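Local atomic coordinates of carboxysome shell vertex protein CcmL (PDB entry 2QW7), a protein that probably forms the vertices of the polyhedral carboxysome shell as a homopentamer, and is modelled to induce curvature in an otherwise flat hexagonal layer of CcmK subunits. Residues R67-D71 and R72-A76. Numbering follows the deposited sequence.
Sequences RGNGD and RPLDA
N69 and R72 meet in a local turn contact within the loop that joins strand 54-59 to strand 76-86. The backbone makes a type I beta turn from N69 to R72, closed by a weak hydrogen bond from R72 N to N69 O (3.4 Å). With CG beside the backbone N and anti to the carbonyl carbon (chi1 -71°), the R72 side chain runs back alongside N69 toward G68. A bend at chi2 carries the rest of the chain past the N69 amide, leaving R72 NE 3.2 Å from N69 OD1. The amide and guanidinium planes are steeply inclined, 65° apart, and G68 O sits over the centre of one guanidinium face. Two residues on, L74 points toward the first half of the loop, its CD1 methyl 3.8 Å from N69 OD1. A hydrogen bond from R72 NH1 to N18 O ties the arginine to a second loop of the same chain. R72 is shared with an inverse gamma turn centred on P73, in which L74 N donates a hydrogen bond to R72 O (2.7 Å). D75 then forms a salt bridge with R59 of a neighbouring subunit. The arrangement is a beta turn and an inverse gamma turn sharing R72, in a strand-connecting loop at a subunit interface of the CcmL/EutN pentamer.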
loop_
_atom_site.group_PDB
_atom_site.type_symbol
_atom_site.label_atom_id
_atom_site.label_comp_id
_atom_site.label_asym_id
_atom_site.label_seq_id
_atom_site.Cartn_x
_atom_site.Cartn_y
_atom_site.Cartn_z
ATOM N N ARG A 67 -13.120 -11.886 14.050
ATOM C CA ARG A 67 -14.366 -12.655 14.001
ATOM C C ARG A 67 -15.426 -12.202 12.983
ATOM O O ARG A 67 -15.724 -12.944 12.007
ATOM C CB ARG A 67 -14.996 -12.743 15.402
ATOM C CG ARG A 67 -15.796 -14.045 15.639
ATOM C CD ARG A 67 -16.916 -14.312 14.647
ATOM N NE ARG A 67 -17.363 -15.704 14.685
ATOM C CZ ARG A 67 -18.321 -16.187 15.470
ATOM N NH1 ARG A 67 -18.948 -15.407 16.346
ATOM N NH2 ARG A 67 -18.641 -17.476 15.389
ATOM N N GLY A 68 -16.024 -11.026 13.224
ATOM C CA GLY A 68 -17.115 -10.558 12.349
ATOM C C GLY A 68 -16.792 -9.406 11.409
ATOM O O GLY A 68 -17.695 -8.676 11.019
ATOM N N ASN A 69 -15.533 -9.276 10.998
ATOM C CA ASN A 69 -15.123 -8.165 10.156
ATOM C C ASN A 69 -14.741 -8.473 8.712
ATOM O O ASN A 69 -14.235 -7.619 8.003
ATOM C CB ASN A 69 -13.938 -7.511 10.846
ATOM C CG ASN A 69 -14.359 -6.772 12.028
ATOM O OD1 ASN A 69 -15.321 -6.049 11.953
ATOM N ND2 ASN A 69 -13.695 -6.956 13.138
ATOM N N GLY A 70 -14.973 -9.695 8.267
ATOM C CA GLY A 70 -14.548 -10.123 6.926
ATOM C C GLY A 70 -15.226 -9.505 5.716
ATOM O O GLY A 70 -14.690 -9.548 4.590
ATOM N N ASP A 71 -16.418 -8.962 5.940
ATOM C CA ASP A 71 -17.190 -8.280 4.901
ATOM C C ASP A 71 -17.360 -6.767 5.109
ATOM O O ASP A 71 -18.219 -6.150 4.476
ATOM C CB ASP A 71 -18.567 -8.949 4.721
ATOM C CG ASP A 71 -18.672 -9.690 3.411
ATOM O OD1 ASP A 71 -17.764 -10.481 3.068
ATOM O OD2 ASP A 71 -19.644 -9.420 2.680
ATOM N N ARG A 72 -16.541 -6.188 5.981
ATOM C CA ARG A 72 -16.624 -4.753 6.290
ATOM C C ARG A 72 -15.579 -4.002 5.514
ATOM O O ARG A 72 -14.492 -4.506 5.332
ATOM C CB ARG A 72 -16.308 -4.425 7.752
ATOM C CG ARG A 72 -17.315 -4.837 8.804
ATOM C CD ARG A 72 -17.349 -3.825 9.997
ATOM N NE ARG A 72 -17.942 -4.342 11.246
ATOM C CZ ARG A 72 -19.175 -4.847 11.378
ATOM N NH1 ARG A 72 -19.998 -4.993 10.344
ATOM N NH2 ARG A 72 -19.589 -5.264 12.571
ATOM N N PRO A 73 -15.856 -2.747 5.131
ATOM C CA PRO A 73 -14.902 -1.946 4.389
ATOM C C PRO A 73 -13.807 -1.339 5.233
ATOM O O PRO A 73 -13.485 -0.117 5.110
ATOM C CB PRO A 73 -15.773 -0.797 3.883
ATOM C CG PRO A 73 -16.639 -0.553 4.999
ATOM C CD PRO A 73 -17.090 -1.974 5.326
ATOM N N LEU A 74 -13.228 -2.203 6.057
ATOM C CA LEU A 74 -12.179 -1.829 6.973
ATOM C C LEU A 74 -10.734 -1.962 6.397
ATOM O O LEU A 74 -10.301 -3.058 5.977
ATOM C CB LEU A 74 -12.408 -2.577 8.304
ATOM C CG LEU A 74 -13.451 -1.995 9.281
ATOM C CD1 LEU A 74 -13.833 -2.883 10.475
ATOM C CD2 LEU A 74 -12.865 -0.670 9.891
ATOM N N ASP A 75 -10.097 -0.780 6.346
ATOM C CA ASP A 75 -8.734 -0.481 5.934
ATOM C C ASP A 75 -7.664 -0.600 7.009
ATOM O O ASP A 75 -6.498 -0.938 6.723
ATOM C CB ASP A 75 -8.662 1.053 5.819
ATOM C CG ASP A 75 -8.790 1.554 4.457
ATOM O OD1 ASP A 75 -9.650 1.076 3.698
ATOM O OD2 ASP A 75 -8.020 2.457 4.139
ATOM N N ALA A 76 -8.073 -0.161 8.205
ATOM C CA ALA A 76 -7.250 0.024 9.383
ATOM C C ALA A 76 -8.022 -0.343 10.629
ATOM O O ALA A 76 -9.109 0.174 10.852
ATOM C CB ALA A 76 -6.759 1.472 9.499
#